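Local coordinates for protein cell division inhibitor SulA (Pseudomonas aeruginosa, PDB 1OFU) that probably inhibits cell division as part of the SOS response, by binding FtsZ and blocking its polymerisation into the Z ring, at residues 39-44 with 88-93; 77-82 with 109-114. One frame throughout, in Å; residues are numbered along the deposited sequence.

Contact 1. Residues 39-44 with 88-93; sequences IAPPAS and VSWLEP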
loop_
_atom_site.group_PDB
_atom_site.type_symbol
_atom_site.label_atom_id
_atom_site.label_comp_id
_atom_site.label_asym_id
_atom_site.label_seq_id
_atom_site.Cartn_x
_atom_site.Cartn_y
_atom_site.Cartn_z
ATOM N N ILE D 39 18.177 7.552 -1.932
ATOM C CA ILE D 39 19.589 7.882 -1.860
ATOM C C ILE D 39 20.368 7.193 -0.753
ATOM O O ILE D 39 20.106 7.386 0.439
ATOM C CB ILE D 39 19.777 9.403 -1.767
ATOM C CG1 ILE D 39 19.271 10.035 -3.069
ATOM C CG2 ILE D 39 21.241 9.740 -1.494
ATOM C CD1 ILE D 39 19.564 11.495 -3.224
ATOM N N ALA D 40 21.333 6.379 -1.173
ATOM C CA ALA D 40 22.197 5.639 -0.267
ATOM C C ALA D 40 21.433 4.904 0.827
ATOM O O ALA D 40 21.702 5.089 2.012
ATOM C CB ALA D 40 23.227 6.584 0.357
ATOM N N PRO D 41 20.457 4.065 0.445
ATOM C CA PRO D 41 19.693 3.323 1.451
ATOM C C PRO D 41 20.605 2.272 2.073
ATOM O O PRO D 41 21.638 1.934 1.505
ATOM C CB PRO D 41 18.571 2.700 0.635
ATOM C CG PRO D 41 19.240 2.436 -0.676
ATOM C CD PRO D 41 19.993 3.728 -0.912
ATOM N N PRO D 42 20.238 1.744 3.249
ATOM C CA PRO D 42 21.076 0.729 3.893
ATOM C C PRO D 42 21.245 -0.533 3.044
ATOM O O PRO D 42 20.408 -0.841 2.189
ATOM C CB PRO D 42 20.350 0.468 5.211
ATOM C CG PRO D 42 18.918 0.774 4.880
ATOM C CD PRO D 42 19.032 2.021 4.049
ATOM N N ALA D 43 22.335 -1.251 3.292
ATOM C CA ALA D 43 22.666 -2.469 2.558
ATOM C C ALA D 43 21.497 -3.433 2.503
ATOM O O ALA D 43 21.365 -4.211 1.563
ATOM C CB ALA D 43 23.877 -3.148 3.199
ATOM N N SER D 44 20.651 -3.378 3.520
ATOM C CA SER D 44 19.481 -4.236 3.587
ATOM C C SER D 44 18.565 -4.050 2.369
ATOM O O SER D 44 17.990 -5.015 1.869
ATOM C CB SER D 44 18.701 -3.937 4.873
ATOM O OG SER D 44 17.710 -4.918 5.094
ATOM N N VAL D 88 14.156 10.043 -1.065
ATOM C CA VAL D 88 14.256 9.398 0.231
ATOM C C VAL D 88 15.689 9.220 0.704
ATOM O O VAL D 88 16.497 8.538 0.068
ATOM C CB VAL D 88 13.576 8.009 0.211
ATOM C CG1 VAL D 88 13.561 7.413 1.622
ATOM C CG2 VAL D 88 12.158 8.131 -0.349
ATOM N N SER D 89 15.983 9.828 1.846
ATOM C CA SER D 89 17.303 9.768 2.451
ATOM C C SER D 89 17.260 8.859 3.665
ATOM O O SER D 89 16.189 8.605 4.230
ATOM C CB SER D 89 17.740 11.166 2.901
ATOM O OG SER D 89 17.582 12.108 1.859
ATOM N N TRP D 90 18.429 8.373 4.055
ATOM C CA TRP D 90 18.571 7.514 5.224
ATOM C C TRP D 90 19.707 8.118 6.029
ATOM O O TRP D 90 20.712 7.467 6.297
ATOM C CB TRP D 90 18.921 6.081 4.811
ATOM C CG TRP D 90 17.723 5.245 4.499
ATOM C CD1 TRP D 90 17.029 4.438 5.363
ATOM C CD2 TRP D 90 17.046 5.163 3.242
ATOM N NE1 TRP D 90 15.959 3.858 4.715
ATOM C CE2 TRP D 90 15.947 4.286 3.413
ATOM C CE3 TRP D 90 17.262 5.744 1.985
ATOM C CZ2 TRP D 90 15.068 3.977 2.373
ATOM C CZ3 TRP D 90 16.389 5.437 0.951
ATOM C CH2 TRP D 90 15.304 4.559 1.151
ATOM N N LEU D 91 19.533 9.383 6.400
ATOM C CA LEU D 91 20.543 10.117 7.154
ATOM C C LEU D 91 20.331 10.169 8.670
ATOM O O LEU D 91 19.245 10.472 9.153
ATOM C CB LEU D 91 20.640 11.538 6.603
ATOM C CG LEU D 91 21.062 11.622 5.134
ATOM C CD1 LEU D 91 20.928 13.052 4.625
ATOM C CD2 LEU D 91 22.490 11.121 4.994
ATOM N N GLU D 92 21.392 9.869 9.406
ATOM C CA GLU D 92 21.377 9.894 10.859
ATOM C C GLU D 92 22.825 9.827 11.335
ATOM O O GLU D 92 23.548 8.876 11.033
ATOM C CB GLU D 92 20.569 8.717 11.419
ATOM C CG GLU D 92 21.090 7.343 11.030
ATOM C CD GLU D 92 20.152 6.221 11.447
ATOM O OE1 GLU D 92 18.988 6.217 10.989
ATOM O OE2 GLU D 92 20.575 5.342 12.229
ATOM N N PRO D 93 23.270 10.846 12.086
ATOM C CA PRO D 93 22.486 12.018 12.492
ATOM C C PRO D 93 22.153 12.983 11.359
ATOM O O PRO D 93 22.790 12.979 10.301
ATOM C CB PRO D 93 23.373 12.688 13.543
ATOM C CG PRO D 93 24.256 11.571 14.034
ATOM C CD PRO D 93 24.577 10.842 12.761
HETATM O O HOH W 1 20.744 8.903 2.473
#
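The indole of Trp90 lies between Pro41 and Pro42 on one face and Val88 on the other. Over the first face, Pro41 CB stands 3.6 Å from the centroid of the six-membered ring, and Pro42 CD stands 3.5 Å from that of the five-membered ring. Each approach runs nearly along the ring normal, which meets the geometry of a pair of CH-pi contacts, one per ring. The opposite face receives CG1 of Val88, 3.3 Å above the ring plane and offset toward the rim. At the edge, close to the plane, sits the carbonyl oxygen of Ile39, with its O 3.6 Å from Trp90 CE3.

This is the carboxyl edge of a five-stranded parallel sheet, consistent with the P-loop NTPase clan in which the SulA family is placed; here neighbouring strands 35-39 and 84-89 end and their chains run on into loops. Trp90 is the first residue past its strand; its CG lies beside the backbone N and anti to the carbonyl carbon (chi1 -86°), a setting that lays the indole along the extended Pro41-Pro42 segment of the loop. Leu38 and Ile116 also touch the indole, from the two strands flanking 84-89.

Beside the indole edge the strands are still tied by their backbones: Ile39 N, in the ring plane, donates to Val88 O at 2.8 Å, with an angle of 173° at the hydrogen. One step further on, water takes over from direct pairing. A single molecule donates to Ile39 O at 2.6 Å and accepts from Trp90 N at 2.9 Å, bridging the diverging chains.

Contact 2. Residues 77-82 with 109-114; sequences EALRLG and GQAQSL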
loop_
_atom_site.group_PDB
_atom_site.type_symbol
_atom_site.label_atom_id
_atom_site.label_comp_id
_atom_site.label_asym_id
_atom_site.label_seq_id
_atom_site.Cartn_x
_atom_site.Cartn_y
_atom_site.Cartn_z
ATOM N N GLU D 77 20.722 17.699 -4.102
ATOM C CA GLU D 77 20.868 17.865 -5.539
ATOM C C GLU D 77 19.700 17.244 -6.301
ATOM O O GLU D 77 19.108 17.884 -7.172
ATOM C CB GLU D 77 22.189 17.247 -6.001
ATOM C CG GLU D 77 22.705 17.838 -7.290
ATOM C CD GLU D 77 22.898 19.341 -7.196
ATOM O OE1 GLU D 77 23.697 19.782 -6.345
ATOM O OE2 GLU D 77 22.247 20.081 -7.968
ATOM N N ALA D 78 19.370 15.997 -5.971
ATOM C CA ALA D 78 18.267 15.297 -6.624
ATOM C C ALA D 78 16.943 16.026 -6.383
ATOM O O ALA D 78 16.066 16.041 -7.246
ATOM C CB ALA D 78 18.184 13.856 -6.109
ATOM N N LEU D 79 16.793 16.619 -5.201
ATOM C CA LEU D 79 15.575 17.364 -4.880
ATOM C C LEU D 79 15.572 18.630 -5.723
ATOM O O LEU D 79 14.597 18.954 -6.400
ATOM C CB LEU D 79 15.560 17.748 -3.397
ATOM C CG LEU D 79 15.270 16.628 -2.395
ATOM C CD1 LEU D 79 15.833 16.990 -1.034
ATOM C CD2 LEU D 79 13.776 16.394 -2.325
ATOM N N ARG D 80 16.696 19.331 -5.661
ATOM C CA ARG D 80 16.922 20.579 -6.378
ATOM C C ARG D 80 16.577 20.468 -7.867
ATOM O O ARG D 80 15.849 21.300 -8.406
ATOM C CB ARG D 80 18.389 20.958 -6.199
ATOM C CG ARG D 80 18.782 22.360 -6.568
ATOM C CD ARG D 80 20.210 22.571 -6.106
ATOM N NE ARG D 80 20.324 22.340 -4.667
ATOM C CZ ARG D 80 21.411 21.866 -4.064
ATOM N NH1 ARG D 80 21.419 21.696 -2.747
ATOM N NH2 ARG D 80 22.483 21.547 -4.775
ATOM N N LEU D 81 17.106 19.433 -8.517
ATOM C CA LEU D 81 16.879 19.196 -9.942
ATOM C C LEU D 81 15.407 19.011 -10.277
ATOM O O LEU D 81 15.006 19.124 -11.437
ATOM C CB LEU D 81 17.674 17.968 -10.401
ATOM C CG LEU D 81 19.165 18.137 -10.714
ATOM C CD1 LEU D 81 19.827 19.084 -9.741
ATOM C CD2 LEU D 81 19.825 16.776 -10.672
ATOM N N GLY D 82 14.610 18.707 -9.257
ATOM C CA GLY D 82 13.179 18.539 -9.446
ATOM C C GLY D 82 12.711 17.438 -10.374
ATOM O O GLY D 82 11.633 17.534 -10.968
ATOM N N GLY D 109 12.741 22.222 -6.059
ATOM C CA GLY D 109 12.334 21.213 -7.022
ATOM C C GLY D 109 10.861 20.862 -7.008
ATOM O O GLY D 109 10.423 20.000 -7.779
ATOM N N GLN D 110 10.087 21.539 -6.158
ATOM C CA GLN D 110 8.657 21.264 -6.035
ATOM C C GLN D 110 8.503 19.780 -5.746
ATOM O O GLN D 110 7.663 19.098 -6.339
ATOM C CB GLN D 110 7.906 21.604 -7.326
ATOM C CG GLN D 110 7.523 23.069 -7.484
ATOM C CD GLN D 110 8.675 23.935 -7.945
ATOM O OE1 GLN D 110 9.195 23.763 -9.052
ATOM N NE2 GLN D 110 9.080 24.878 -7.101
ATOM N N ALA D 111 9.324 19.288 -4.828
ATOM C CA ALA D 111 9.302 17.873 -4.476
ATOM C C ALA D 111 9.301 17.648 -2.968
ATOM O O ALA D 111 9.430 18.591 -2.186
ATOM C CB ALA D 111 10.500 17.184 -5.103
ATOM N N GLN D 112 9.174 16.386 -2.568
ATOM C CA GLN D 112 9.152 16.033 -1.155
ATOM C C GLN D 112 10.439 15.378 -0.689
ATOM O O GLN D 112 10.963 14.475 -1.337
ATOM C CB GLN D 112 7.986 15.086 -0.860
ATOM C CG GLN D 112 6.602 15.705 -0.982
ATOM C CD GLN D 112 6.430 16.939 -0.111
ATOM O OE1 GLN D 112 6.991 17.031 0.986
ATOM N NE2 GLN D 112 5.639 17.890 -0.591
ATOM N N SER D 113 10.953 15.846 0.439
ATOM C CA SER D 113 12.159 15.266 1.007
ATOM C C SER D 113 11.702 14.382 2.173
ATOM O O SER D 113 11.003 14.844 3.078
ATOM C CB SER D 113 13.096 16.366 1.505
ATOM O OG SER D 113 14.162 15.816 2.257
ATOM N N LEU D 114 12.077 13.108 2.138
ATOM C CA LEU D 114 11.700 12.175 3.191
ATOM C C LEU D 114 12.930 11.464 3.721
ATOM O O LEU D 114 13.627 10.771 2.977
ATOM C CB LEU D 114 10.700 11.138 2.660
ATOM C CG LEU D 114 10.319 9.973 3.592
ATOM C CD1 LEU D 114 9.585 10.497 4.826
ATOM C CD2 LEU D 114 9.437 8.984 2.839
#
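Leu79 O accepts a backbone bond from Gly82 N at 2.9 Å and is also approached by Gly109 CA at 3.3 Å. The second approach is a CA-H...O contact with an angle of 161° at the hydrogen, and no conventional hydrogen bond joins the two segments. Gly109 has no side chain, and one of its CA hydrogens points at the carbonyl. Gly82 CA in turn comes within 3.5 Å of Gly109 O.

In this parallel alpha/beta fold, the end of helix 68-80 thus meets the turn between helix 96-109 and strand 112-118. That turn is a Schellman motif in which Gln110 takes positive phi. Arg34 hydrogen-bonds to the carbonyls of Gly82, Gly109 and Gln110, gathering both helix ends.

Leu79 carries the side-chain part. Its CG lies beside the backbone N (chi1 -74°), and the isobutyl fork reaches strand 112-118: CD2 packs on the Gln112 carbonyl O at 3.5 Å and, more loosely, on Ala111 CB at 4.4 Å, while CD1 rests 3.8 Å from Ser113 CB. Leu102, Ala105 and Ala106 of helix 96-109 touch the same side chain. On the helix's outer side, Arg80 NH2 forms a salt bridge with Glu77 OE1 at 2.7 Å.

Contacts 1 and 2 have centres about 16 Å apart, on opposite sides of the chain's centre, yet they meet through the same sheet. The bridge is the pairing of strands 84-89 and 112-118: Ser89 N of contact 1 lies 2.8 Å from Leu114 O of contact 2, a probable hydrogen bond, with Val88 CG1 packed 3.6 Å from that oxygen. A second junction runs through helix 68-80, where Ile39 CD1 is 4.0 Å from Ala78 CB. Their segments alternate along the chain (39-44, 77-82, 88-93, 109-114). Residues 78-82 of contact 2 belong to one of the FtsZ-binding regions, 78-83, and Leu81 packs on a basic side chain of another protein's chain.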